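Local coordinates for protein 3-phosphoshikimate 1-carboxyvinyltransferase (Streptomyces sviceus, PDB 7M0O) that probably catalyses transfer of the enolpyruvyl group of phosphoenolpyruvate to the 5-hydroxyl of shikimate 3-phosphate, the penultimate step of chorismate biosynthesis, at residues A301-F306 with F372-L377; S308-I313 with W347-P352; A331-R336 with A358-Y363; L337-A342 with G353-A358. All coordinates share one frame; numbering follows the deposited sequence.

In the fold
All four contacts lie in one of the two globular domains that characterise EPSP synthases, on the same side of the chain's centre, with contact centres about 9 to 16 Å apart. Contact 2 pairs two strands of a four-stranded sheet whose edge strand, 340-344, begins within contact 4. Helices 297-303 and 326-336, which supply contacts 1 and 3, pack on that sheet, and helix 366-375 completes contact 1. Along the chain, contacts 2, 3 and 4 are nested inside the loop closed by contact 1; contact 4 lies within contact 3, and the two share Ala358. Sheet, helices and the loop 353-358 are thereby joined into one compact unit.

Contact 1: A301-F306 with F372-L377; sequences AAIAPF and FAVTGL
Ala302 and Thr375 meet where helices 297-303 and 366-375 come together in a domain of the EPSP synthase fold, in which helices are packed in the interior with sheets on the outside. The methyl CB of Ala302 points at the other helix and serves two neighbours. It sits over one face of the Phe372 ring, displaced toward the rim, with CB 4.3 Å from Phe372 CD1. It also touches the hydroxyl of Thr375, whose OG1 is only 3.2 Å from Ala302 CB. That closeness follows from a hydrogen bond, for Thr375 OG1 donates to Ala302 O at 2.7 Å. The donor stands 30° out of the carbonyl plane, well to the side of the C=O direction. With chi1 at -49°, Thr375 turns OG1 to the flank beside its own backbone N and sends CG2 the other way, toward Phe306. The Phe306 ring receives this methyl at its edge, close to the ring plane, while Pro305 CB lies over one of its faces.

Ile303 and Val374 add an apolar pair that lies alongside and points in the same direction. Only the CG2 branch of Ile303 takes part, because chi1 of 64° directs CG1 and the chain beyond it away from the second helix.

Around the contact, Asn333 and Leu334 of helix 326-336 pack on Phe372, and Tyr228 of helix 223-235 packs on Val374, so the junction of the two helices is enclosed on several sides. The apolar pair closes at 3.8 Å, from Ile303 CG2 to Val374 CG1.

Contact 2: S308-I313 with W347-P352; sequences SAPVRI and WIEIHP
Arg312 and Glu349 face each other across two antiparallel strands, 311-314 and 347-351, the inner pair of a four-stranded mixed sheet. Four backbone hydrogen bonds zip the strands together, two at the Val311-Ile350 pair and two at Ile313-Ile348; the shorter ones are Ile350 N to Val311 O and Ile313 N to Ile348 O, each 2.8 Å. Between them the non-hydrogen-bonded pair Arg312-Glu349 brings its CA atoms to 4.2 Å, and CA-H...O contacts such as Arg312 CA to Ile348 O (3.4 Å) fill in.

The ionic part belongs to the more exposed face. Both chains are extended, and Arg312 NH1 gives Glu349 OE1 a salt-bridging hydrogen bond of 2.7 Å. The oxygen lies in the guanidinium plane, yet the carboxylate is turned nearly perpendicular to that plane (87°).

Cation-pi stacking uses the same cation. The guanidinium lies over one face of the Trp347 indole at a plane angle of 29°, with Arg312 CZ 3.8 Å from the centroid of the six-membered ring.

Apolar contacts fill the opposite face: Ile313 CB meets Ile348 CG2 at 3.8 Å, and Val311 and Ile350 join them against helices 297-303 and 326-336.

Arg312 NE has a further salt bridge to Glu314. Two carboxylates and an aromatic face thus surround one guanidinium, which should fix its rotation and help balance its positive charge.

Contact 3: A331-R336 with A358-Y363; sequences AENLRR and AQVTSY
Arg336 reaches Thr361 by a bend in its chain: CG trails away from the backbone N, and the turn at chi3 (-57°) brings the guanidinium edge-on to Gln359 O and Thr361 OG1. Within this EPSP synthase domain the contact joins the last turns of helix 326-336 to the short strand 359-360, which pairs in parallel with strand 383-384, and to the loop that follows. At its centre Asn333 grips the backbone of one residue with both ends of its amide. OD1 accepts from Thr361 N at 2.8 Å, the donor lying in the carbonyl plane on a lone pair; ND2 donates to Thr361 O at 3.0 Å, nearly straight at 168°. The two bonds use the edge of the buried amide and fix its rotation, and ND2 also bonds to Ala329 O in its own helix. Val360 CG1 lies over one face of the amide, 3.5 Å from Asn333 OD1.

Arg336 NH1 bonds to Gln359 O at 2.9 Å and to Thr361 OG1 at 2.6 Å, both acceptors lying close to the guanidinium plane. Its other terminal nitrogen, NH2, forms a salt bridge with Glu332 OE2 one helical turn back. The aliphatic part is used too, with Arg336 CG against the Ala358 methyl.

Glu332 serves partners in both segments, for its second oxygen turns to Tyr363, whose side chain is about 8 Å from that of Arg326, a probable phosphoenolpyruvate-binding residue. Glu332 OE1 lies in the plane of the tyrosine ring, at its edge, and accepts the phenolic hydrogen on its syn lone pair, with Tyr363 OH at 2.5 Å.

Contact 4: L337-A342 with G353-A358; sequences LGVRVA and GPATGA
Leu337 and Thr356 bring their CA atoms to 5.0 Å where helix 326-336 ends in a Schellman motif, Gly338 turning the chain with a positive phi of 97°, and the carbonyl of Leu337 is directed at the loop 353-358. Thr356 N donates to that oxygen, Leu337 O, at 2.9 Å and 162°. Two CA-H...O contacts flank the bond: Ala355 CA approaches Leu337 O at 3.3 Å, and Leu337 CA in turn faces Thr356 O. A water bridges as well, donating to Leu337 O and lying 2.7 Å from Thr356 OG1.

Among the side chains, Leu337 does most of the touching. A chi1 of -57° sets its CG beside the backbone N, and from there the CD2 branch runs along the loop backbone to within 3.2 Å of Thr356 O, ending 4.3 Å from Ala358 CB. The methyl of Ala355 meets two apolar neighbours on one side, its CB 4.2 Å from Leu337 CB and likewise 4.2 Å from Val339 CG2. Val339 lines this patch with the branch beside its backbone N, and Pro305 packs against the same residue. Beyond the turn the chain enters edge strand 340-344, while the loop continues toward strand 359-360.

The contact therefore ties the end of the helix to the connection between two strands, away from the predicted substrate-binding residues. Leu337 O, given up by the turning helix, is satisfied by an amide and a water together, with a CA-H contact in support, so backbone polarity and a small apolar patch together make the join.

Contact 1: A301-F306 with F372-L377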
loop_
_atom_site.group_PDB
_atom_site.type_symbol
_atom_site.label_atom_id
_atom_site.label_comp_id
_atom_site.label_asym_id
_atom_site.label_seq_id
_atom_site.Cartn_x
_atom_site.Cartn_y
_atom_site.Cartn_z
ATOM N N ALA A 301 -19.206 -0.782 -8.374
ATOM C CA ALA A 301 -20.119 0.094 -9.103
ATOM C C ALA A 301 -20.012 -0.112 -10.610
ATOM O O ALA A 301 -21.017 -0.027 -11.325
ATOM C CB ALA A 301 -19.831 1.551 -8.740
ATOM N N ALA A 302 -18.818 -0.423 -11.103
ATOM C CA ALA A 302 -18.605 -0.503 -12.542
ATOM C C ALA A 302 -19.076 -1.819 -13.165
ATOM O O ALA A 302 -19.277 -1.856 -14.384
ATOM C CB ALA A 302 -17.125 -0.260 -12.858
ATOM N N ILE A 303 -19.270 -2.894 -12.388
ATOM C CA ILE A 303 -19.863 -4.130 -12.921
ATOM C C ILE A 303 -21.344 -4.248 -12.596
ATOM O O ILE A 303 -22.026 -5.111 -13.175
ATOM C CB ILE A 303 -19.112 -5.397 -12.436
ATOM C CG1 ILE A 303 -19.213 -5.552 -10.916
ATOM C CG2 ILE A 303 -17.659 -5.344 -12.895
ATOM C CD1 ILE A 303 -18.677 -6.885 -10.384
ATOM N N ALA A 304 -21.876 -3.373 -11.738
ATOM C CA ALA A 304 -23.280 -3.463 -11.373
ATOM C C ALA A 304 -24.263 -3.295 -12.539
ATOM O O ALA A 304 -25.383 -3.825 -12.421
ATOM C CB ALA A 304 -23.583 -2.436 -10.270
ATOM N N PRO A 305 -23.952 -2.595 -13.642
ATOM C CA PRO A 305 -24.936 -2.516 -14.740
ATOM C C PRO A 305 -25.358 -3.870 -15.277
ATOM O O PRO A 305 -26.431 -3.974 -15.891
ATOM C CB PRO A 305 -24.208 -1.695 -15.809
ATOM C CG PRO A 305 -23.300 -0.816 -15.009
ATOM C CD PRO A 305 -22.844 -1.637 -13.853
ATOM N N PHE A 306 -24.557 -4.911 -15.044
ATOM C CA PHE A 306 -24.795 -6.248 -15.572
ATOM C C PHE A 306 -25.390 -7.202 -14.542
ATOM O O PHE A 306 -25.590 -8.378 -14.856
ATOM C CB PHE A 306 -23.486 -6.817 -16.122
ATOM C CG PHE A 306 -22.706 -5.824 -16.933
ATOM C CD1 PHE A 306 -23.011 -5.612 -18.267
ATOM C CD2 PHE A 306 -21.689 -5.078 -16.355
ATOM C CE1 PHE A 306 -22.308 -4.687 -19.014
ATOM C CE2 PHE A 306 -20.983 -4.151 -17.101
ATOM C CZ PHE A 306 -21.305 -3.957 -18.434
ATOM N N PHE A 372 -13.882 1.640 -14.552
ATOM C CA PHE A 372 -14.695 1.663 -15.760
ATOM C C PHE A 372 -13.995 1.025 -16.951
ATOM O O PHE A 372 -14.668 0.694 -17.940
ATOM C CB PHE A 372 -15.146 3.099 -16.079
ATOM C CG PHE A 372 -16.242 3.577 -15.158
ATOM C CD1 PHE A 372 -17.559 3.175 -15.357
ATOM C CD2 PHE A 372 -15.945 4.358 -14.059
ATOM C CE1 PHE A 372 -18.561 3.572 -14.491
ATOM C CE2 PHE A 372 -16.944 4.764 -13.176
ATOM C CZ PHE A 372 -18.254 4.375 -13.395
ATOM N N ALA A 373 -12.687 0.776 -16.849
ATOM C CA ALA A 373 -12.052 -0.116 -17.810
ATOM C C ALA A 373 -12.705 -1.494 -17.781
ATOM O O ALA A 373 -12.846 -2.140 -18.824
ATOM C CB ALA A 373 -10.548 -0.220 -17.528
ATOM N N VAL A 374 -13.076 -1.985 -16.589
ATOM C CA VAL A 374 -13.737 -3.283 -16.535
ATOM C C VAL A 374 -15.081 -3.227 -17.259
ATOM O O VAL A 374 -15.456 -4.160 -17.976
ATOM C CB VAL A 374 -13.902 -3.757 -15.076
ATOM C CG1 VAL A 374 -14.509 -5.143 -15.071
ATOM C CG2 VAL A 374 -12.571 -3.764 -14.347
ATOM N N THR A 375 -15.832 -2.137 -17.076
ATOM C CA THR A 375 -17.095 -1.973 -17.785
ATOM C C THR A 375 -16.901 -2.087 -19.286
ATOM O O THR A 375 -17.768 -2.615 -19.995
ATOM C CB THR A 375 -17.710 -0.612 -17.455
ATOM O OG1 THR A 375 -17.719 -0.408 -16.039
ATOM C CG2 THR A 375 -19.126 -0.525 -17.990
ATOM N N GLY A 376 -15.765 -1.600 -19.784
ATOM C CA GLY A 376 -15.482 -1.621 -21.216
ATOM C C GLY A 376 -15.281 -3.004 -21.825
ATOM O O GLY A 376 -15.293 -3.117 -23.057
ATOM N N LEU A 377 -15.057 -4.044 -21.010
ATOM C CA LEU A 377 -15.088 -5.414 -21.522
ATOM C C LEU A 377 -16.416 -5.756 -22.186
ATOM O O LEU A 377 -16.446 -6.561 -23.133
ATOM C CB LEU A 377 -14.835 -6.399 -20.385
ATOM C CG LEU A 377 -13.453 -6.332 -19.748
ATOM C CD1 LEU A 377 -13.399 -7.391 -18.683
ATOM C CD2 LEU A 377 -12.345 -6.538 -20.763
#

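Contact 2: S308-I313 with W347-P352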
loop_
_atom_site.group_PDB
_atom_site.type_symbol
_atom_site.label_atom_id
_atom_site.label_comp_id
_atom_site.label_asym_id
_atom_site.label_seq_id
_atom_site.Cartn_x
_atom_site.Cartn_y
_atom_site.Cartn_z
ATOM N N SER A 308 -28.212 -8.924 -11.834
ATOM C CA SER A 308 -29.579 -9.430 -11.963
ATOM C C SER A 308 -30.621 -8.570 -11.263
ATOM O O SER A 308 -31.819 -8.808 -11.455
ATOM C CB SER A 308 -29.667 -10.834 -11.369
ATOM O OG SER A 308 -29.656 -10.776 -9.945
ATOM N N ALA A 309 -30.199 -7.618 -10.423
ATOM C CA ALA A 309 -31.078 -6.838 -9.554
ATOM C C ALA A 309 -30.286 -5.635 -9.056
ATOM O O ALA A 309 -29.073 -5.590 -9.276
ATOM C CB ALA A 309 -31.565 -7.688 -8.377
ATOM N N PRO A 310 -30.898 -4.661 -8.359
ATOM C CA PRO A 310 -30.120 -3.506 -7.882
ATOM C C PRO A 310 -28.903 -3.905 -7.056
ATOM O O PRO A 310 -28.913 -4.893 -6.309
ATOM C CB PRO A 310 -31.127 -2.722 -7.035
ATOM C CG PRO A 310 -32.432 -3.033 -7.668
ATOM C CD PRO A 310 -32.343 -4.448 -8.166
ATOM N N VAL A 311 -27.850 -3.112 -7.197
ATOM C CA VAL A 311 -26.650 -3.233 -6.384
ATOM C C VAL A 311 -26.631 -1.999 -5.499
ATOM O O VAL A 311 -26.536 -0.874 -5.995
ATOM C CB VAL A 311 -25.378 -3.346 -7.237
ATOM C CG1 VAL A 311 -24.153 -3.312 -6.348
ATOM C CG2 VAL A 311 -25.413 -4.649 -8.061
ATOM N N ARG A 312 -26.769 -2.195 -4.199
ATOM C CA ARG A 312 -26.754 -1.084 -3.259
ATOM C C ARG A 312 -25.501 -1.178 -2.403
ATOM O O ARG A 312 -25.315 -2.167 -1.678
ATOM C CB ARG A 312 -28.011 -1.088 -2.394
ATOM C CG ARG A 312 -28.118 0.128 -1.475
ATOM C CD ARG A 312 -29.465 0.174 -0.781
ATOM N NE ARG A 312 -29.536 1.142 0.313
ATOM C CZ ARG A 312 -30.170 2.308 0.229
ATOM N NH1 ARG A 312 -30.782 2.651 -0.894
ATOM N NH2 ARG A 312 -30.207 3.119 1.277
ATOM N N ILE A 313 -24.660 -0.145 -2.466
ATOM C CA ILE A 313 -23.414 -0.087 -1.704
ATOM C C ILE A 313 -23.618 0.870 -0.534
ATOM O O ILE A 313 -23.950 2.041 -0.740
ATOM C CB ILE A 313 -22.237 0.349 -2.595
ATOM C CG1 ILE A 313 -22.064 -0.611 -3.775
ATOM C CG2 ILE A 313 -20.931 0.405 -1.793
ATOM C CD1 ILE A 313 -20.914 -0.192 -4.696
ATOM N N TRP A 347 -24.398 6.155 0.597
ATOM C CA TRP A 347 -24.774 4.963 -0.151
ATOM C C TRP A 347 -25.015 5.328 -1.610
ATOM O O TRP A 347 -25.254 6.489 -1.956
ATOM C CB TRP A 347 -26.015 4.274 0.453
ATOM C CG TRP A 347 -27.288 5.111 0.503
ATOM C CD1 TRP A 347 -27.750 5.837 1.570
ATOM C CD2 TRP A 347 -28.253 5.282 -0.547
ATOM N NE1 TRP A 347 -28.958 6.432 1.250
ATOM C CE2 TRP A 347 -29.280 6.117 -0.045
ATOM C CE3 TRP A 347 -28.345 4.817 -1.863
ATOM C CZ2 TRP A 347 -30.386 6.492 -0.813
ATOM C CZ3 TRP A 347 -29.456 5.185 -2.629
ATOM C CH2 TRP A 347 -30.452 6.026 -2.103
ATOM N N ILE A 348 -24.917 4.311 -2.468
ATOM C CA ILE A 348 -25.220 4.433 -3.893
ATOM C C ILE A 348 -25.950 3.170 -4.329
ATOM O O ILE A 348 -25.553 2.060 -3.956
ATOM C CB ILE A 348 -23.934 4.669 -4.708
ATOM C CG1 ILE A 348 -24.245 4.736 -6.211
ATOM C CG2 ILE A 348 -22.880 3.591 -4.419
ATOM C CD1 ILE A 348 -23.056 5.207 -7.049
ATOM N N GLU A 349 -27.034 3.335 -5.096
ATOM C CA GLU A 349 -27.840 2.211 -5.565
ATOM C C GLU A 349 -27.886 2.251 -7.090
ATOM O O GLU A 349 -28.315 3.253 -7.683
ATOM C CB GLU A 349 -29.250 2.228 -4.967
ATOM C CG GLU A 349 -30.038 0.944 -5.259
ATOM C CD GLU A 349 -31.228 0.708 -4.325
ATOM O OE1 GLU A 349 -31.304 1.322 -3.241
ATOM O OE2 GLU A 349 -32.099 -0.113 -4.686
ATOM N N ILE A 350 -27.414 1.179 -7.712
ATOM C CA ILE A 350 -27.243 1.093 -9.153
ATOM C C ILE A 350 -28.278 0.121 -9.706
ATOM O O ILE A 350 -28.375 -1.024 -9.251
ATOM C CB ILE A 350 -25.816 0.641 -9.514
ATOM C CG1 ILE A 350 -24.783 1.618 -8.939
ATOM C CG2 ILE A 350 -25.667 0.512 -11.036
ATOM C CD1 ILE A 350 -23.500 0.993 -8.503
ATOM N N HIS A 351 -29.017 0.560 -10.722
ATOM C CA HIS A 351 -30.078 -0.254 -11.289
ATOM C C HIS A 351 -29.646 -0.790 -12.643
ATOM O O HIS A 351 -29.415 -0.002 -13.576
ATOM C CB HIS A 351 -31.359 0.571 -11.397
ATOM C CG HIS A 351 -31.867 0.998 -10.055
ATOM N ND1 HIS A 351 -32.735 0.223 -9.318
ATOM C CD2 HIS A 351 -31.584 2.079 -9.289
ATOM C CE1 HIS A 351 -32.990 0.822 -8.168
ATOM N NE2 HIS A 351 -32.301 1.948 -8.123
ATOM N N PRO A 352 -29.491 -2.105 -12.779
ATOM C CA PRO A 352 -28.940 -2.666 -14.014
ATOM C C PRO A 352 -29.832 -2.401 -15.213
ATOM O O PRO A 352 -31.048 -2.224 -15.100
ATOM C CB PRO A 352 -28.845 -4.169 -13.719
ATOM C CG PRO A 352 -29.709 -4.399 -12.520
ATOM C CD PRO A 352 -29.689 -3.123 -11.734
#

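Contact 3: A331-R336 with A358-Y363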
loop_
_atom_site.group_PDB
_atom_site.type_symbol
_atom_site.label_atom_id
_atom_site.label_comp_id
_atom_site.label_asym_id
_atom_site.label_seq_id
_atom_site.Cartn_x
_atom_site.Cartn_y
_atom_site.Cartn_z
ATOM N N ALA A 331 -21.613 7.693 -9.762
ATOM C CA ALA A 331 -22.972 7.964 -10.211
ATOM C C ALA A 331 -22.974 8.770 -11.504
ATOM O O ALA A 331 -23.734 8.476 -12.435
ATOM C CB ALA A 331 -23.749 8.702 -9.121
ATOM N N GLU A 332 -22.136 9.798 -11.579
ATOM C CA GLU A 332 -22.141 10.639 -12.767
ATOM C C GLU A 332 -21.758 9.835 -14.002
ATOM O O GLU A 332 -22.377 9.974 -15.061
ATOM C CB GLU A 332 -21.199 11.827 -12.578
ATOM C CG GLU A 332 -21.260 12.828 -13.723
ATOM C CD GLU A 332 -20.176 13.890 -13.643
ATOM O OE1 GLU A 332 -19.375 13.881 -12.678
ATOM O OE2 GLU A 332 -20.133 14.741 -14.556
ATOM N N ASN A 333 -20.750 8.971 -13.882
ATOM C CA ASN A 333 -20.287 8.228 -15.050
ATOM C C ASN A 333 -21.264 7.117 -15.424
ATOM O O ASN A 333 -21.489 6.856 -16.611
ATOM C CB ASN A 333 -18.884 7.690 -14.778
ATOM C CG ASN A 333 -17.815 8.760 -14.993
ATOM O OD1 ASN A 333 -17.660 9.284 -16.107
ATOM N ND2 ASN A 333 -17.102 9.115 -13.934
ATOM N N LEU A 334 -21.882 6.476 -14.425
ATOM C CA LEU A 334 -22.882 5.450 -14.707
ATOM C C LEU A 334 -24.086 6.057 -15.414
ATOM O O LEU A 334 -24.644 5.457 -16.344
ATOM C CB LEU A 334 -23.302 4.760 -13.409
ATOM C CG LEU A 334 -22.382 3.640 -12.926
ATOM C CD1 LEU A 334 -22.677 3.259 -11.457
ATOM C CD2 LEU A 334 -22.495 2.436 -13.843
ATOM N N ARG A 335 -24.466 7.273 -15.018
ATOM C CA ARG A 335 -25.600 7.934 -15.654
ATOM C C ARG A 335 -25.269 8.334 -17.083
ATOM O O ARG A 335 -26.129 8.265 -17.968
ATOM C CB ARG A 335 -26.012 9.154 -14.836
ATOM C CG ARG A 335 -26.772 8.798 -13.560
ATOM C CD ARG A 335 -26.841 10.002 -12.612
ATOM N NE ARG A 335 -27.639 9.722 -11.426
ATOM C CZ ARG A 335 -27.407 10.271 -10.238
ATOM N NH1 ARG A 335 -26.400 11.128 -10.085
ATOM N NH2 ARG A 335 -28.178 9.972 -9.204
ATOM N N ARG A 336 -24.031 8.760 -17.319
ATOM C CA ARG A 336 -23.606 9.076 -18.679
ATOM C C ARG A 336 -23.696 7.852 -19.584
ATOM O O ARG A 336 -23.953 7.982 -20.789
ATOM C CB ARG A 336 -22.183 9.639 -18.663
ATOM C CG ARG A 336 -21.740 10.259 -19.978
ATOM C CD ARG A 336 -20.414 10.989 -19.819
ATOM N NE ARG A 336 -20.508 12.009 -18.783
ATOM C CZ ARG A 336 -19.470 12.477 -18.106
ATOM N NH1 ARG A 336 -18.254 12.015 -18.357
ATOM N NH2 ARG A 336 -19.645 13.406 -17.178
ATOM N N ALA A 358 -19.292 5.951 -23.616
ATOM C CA ALA A 358 -19.062 7.391 -23.566
ATOM C C ALA A 358 -17.696 7.637 -22.934
ATOM O O ALA A 358 -17.023 6.712 -22.475
ATOM C CB ALA A 358 -20.176 8.104 -22.795
ATOM N N GLN A 359 -17.293 8.904 -22.911
ATOM C CA GLN A 359 -16.053 9.287 -22.258
ATOM C C GLN A 359 -16.287 9.453 -20.763
ATOM O O GLN A 359 -17.177 10.195 -20.340
ATOM C CB GLN A 359 -15.508 10.586 -22.840
ATOM C CG GLN A 359 -14.145 10.916 -22.300
ATOM C CD GLN A 359 -13.731 12.334 -22.595
ATOM O OE1 GLN A 359 -14.339 13.285 -22.111
ATOM N NE2 GLN A 359 -12.692 12.483 -23.397
ATOM N N VAL A 360 -15.474 8.764 -19.971
ATOM C CA VAL A 360 -15.553 8.808 -18.518
ATOM C C VAL A 360 -14.845 10.055 -18.005
ATOM O O VAL A 360 -13.725 10.361 -18.433
ATOM C CB VAL A 360 -14.931 7.538 -17.923
ATOM C CG1 VAL A 360 -14.564 7.737 -16.447
ATOM C CG2 VAL A 360 -15.884 6.358 -18.116
ATOM N N THR A 361 -15.504 10.789 -17.097
ATOM C CA THR A 361 -14.861 11.887 -16.377
ATOM C C THR A 361 -14.120 11.329 -15.163
ATOM O O THR A 361 -14.741 10.932 -14.172
ATOM C CB THR A 361 -15.874 12.937 -15.929
ATOM O OG1 THR A 361 -16.561 13.463 -17.066
ATOM C CG2 THR A 361 -15.139 14.087 -15.217
ATOM N N SER A 362 -12.792 11.322 -15.228
ATOM C CA SER A 362 -11.997 10.644 -14.212
ATOM C C SER A 362 -11.820 11.444 -12.926
ATOM O O SER A 362 -11.611 10.838 -11.864
ATOM C CB SER A 362 -10.633 10.271 -14.816
ATOM O OG SER A 362 -9.785 11.405 -14.872
ATOM N N TYR A 363 -11.889 12.774 -12.985
ATOM C CA TYR A 363 -11.495 13.644 -11.869
ATOM C C TYR A 363 -10.045 13.400 -11.438
ATOM O O TYR A 363 -9.670 13.705 -10.297
ATOM C CB TYR A 363 -12.449 13.504 -10.664
ATOM C CG TYR A 363 -13.841 14.031 -10.957
ATOM C CD1 TYR A 363 -14.137 15.379 -10.806
ATOM C CD2 TYR A 363 -14.845 13.188 -11.416
ATOM C CE1 TYR A 363 -15.398 15.870 -11.086
ATOM C CE2 TYR A 363 -16.116 13.669 -11.702
ATOM C CZ TYR A 363 -16.388 15.010 -11.531
ATOM O OH TYR A 363 -17.646 15.503 -11.825
#

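Contact 4: L337-A342 with G353-A358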
loop_
_atom_site.group_PDB
_atom_site.type_symbol
_atom_site.label_atom_id
_atom_site.label_comp_id
_atom_site.label_asym_id
_atom_site.label_seq_id
_atom_site.Cartn_x
_atom_site.Cartn_y
_atom_site.Cartn_z
ATOM N N LEU A 337 -23.500 6.663 -19.022
ATOM C CA LEU A 337 -23.643 5.412 -19.761
ATOM C C LEU A 337 -25.093 4.974 -19.935
ATOM O O LEU A 337 -25.342 3.962 -20.603
ATOM C CB LEU A 337 -22.851 4.303 -19.059
ATOM C CG LEU A 337 -21.361 4.576 -18.854
ATOM C CD1 LEU A 337 -20.730 3.467 -18.013
ATOM C CD2 LEU A 337 -20.659 4.710 -20.201
ATOM N N GLY A 338 -26.057 5.688 -19.362
ATOM C CA GLY A 338 -27.455 5.324 -19.500
ATOM C C GLY A 338 -28.048 4.517 -18.364
ATOM O O GLY A 338 -29.200 4.066 -18.473
ATOM N N VAL A 339 -27.306 4.329 -17.280
ATOM C CA VAL A 339 -27.712 3.514 -16.135
ATOM C C VAL A 339 -28.399 4.394 -15.097
ATOM O O VAL A 339 -27.920 5.488 -14.790
ATOM C CB VAL A 339 -26.476 2.811 -15.540
ATOM C CG1 VAL A 339 -26.859 1.916 -14.381
ATOM C CG2 VAL A 339 -25.756 2.009 -16.610
ATOM N N ARG A 340 -29.509 3.916 -14.528
ATOM C CA ARG A 340 -30.183 4.679 -13.481
ATOM C C ARG A 340 -29.476 4.455 -12.145
ATOM O O ARG A 340 -29.145 3.317 -11.785
ATOM C CB ARG A 340 -31.669 4.309 -13.385
ATOM C CG ARG A 340 -32.388 4.995 -12.201
ATOM C CD ARG A 340 -33.908 4.812 -12.233
ATOM N NE ARG A 340 -34.286 3.396 -12.263
ATOM C CZ ARG A 340 -34.731 2.715 -11.217
ATOM N NH1 ARG A 340 -34.867 3.313 -10.037
ATOM N NH2 ARG A 340 -35.047 1.436 -11.361
ATOM N N VAL A 341 -29.239 5.547 -11.417
ATOM C CA VAL A 341 -28.512 5.532 -10.148
ATOM C C VAL A 341 -29.224 6.449 -9.158
ATOM O O VAL A 341 -29.657 7.550 -9.514
ATOM C CB VAL A 341 -27.043 5.988 -10.330
ATOM C CG1 VAL A 341 -26.292 5.948 -8.996
ATOM C CG2 VAL A 341 -26.331 5.146 -11.364
ATOM N N ALA A 342 -29.349 5.991 -7.913
ATOM C CA ALA A 342 -29.807 6.810 -6.794
ATOM C C ALA A 342 -28.671 6.918 -5.784
ATOM O O ALA A 342 -27.850 6.006 -5.670
ATOM C CB ALA A 342 -31.047 6.209 -6.133
ATOM N N GLY A 353 -29.197 -2.400 -16.378
ATOM C CA GLY A 353 -29.859 -2.147 -17.634
ATOM C C GLY A 353 -28.834 -1.902 -18.721
ATOM O O GLY A 353 -27.624 -1.894 -18.471
ATOM N N PRO A 354 -29.296 -1.698 -19.959
ATOM C CA PRO A 354 -28.358 -1.514 -21.073
ATOM C C PRO A 354 -27.509 -0.265 -20.893
ATOM O O PRO A 354 -27.971 0.762 -20.387
ATOM C CB PRO A 354 -29.276 -1.391 -22.293
ATOM C CG PRO A 354 -30.598 -1.960 -21.848
ATOM C CD PRO A 354 -30.704 -1.672 -20.398
ATOM N N ALA A 355 -26.254 -0.358 -21.307
ATOM C CA ALA A 355 -25.331 0.759 -21.205
ATOM C C ALA A 355 -24.717 1.049 -22.563
ATOM O O ALA A 355 -24.526 0.146 -23.384
ATOM C CB ALA A 355 -24.222 0.488 -20.177
ATOM N N THR A 356 -24.400 2.321 -22.775
ATOM C CA THR A 356 -23.872 2.836 -24.032
ATOM C C THR A 356 -22.556 3.544 -23.759
ATOM O O THR A 356 -22.451 4.297 -22.790
ATOM C CB THR A 356 -24.853 3.830 -24.671
ATOM O OG1 THR A 356 -26.107 3.181 -24.921
ATOM C CG2 THR A 356 -24.313 4.368 -25.987
ATOM N N GLY A 357 -21.576 3.346 -24.642
ATOM C CA GLY A 357 -20.246 3.883 -24.403
ATOM C C GLY A 357 -20.212 5.401 -24.408
ATOM O O GLY A 357 -20.984 6.069 -25.097
ATOM N N ALA A 358 -19.292 5.951 -23.616
ATOM C CA ALA A 358 -19.062 7.391 -23.566
ATOM C C ALA A 358 -17.696 7.637 -22.934
ATOM O O ALA A 358 -17.023 6.712 -22.475
ATOM C CB ALA A 358 -20.176 8.104 -22.795
HETATM O O HOH W 1 -27.342 4.730 -23.087
#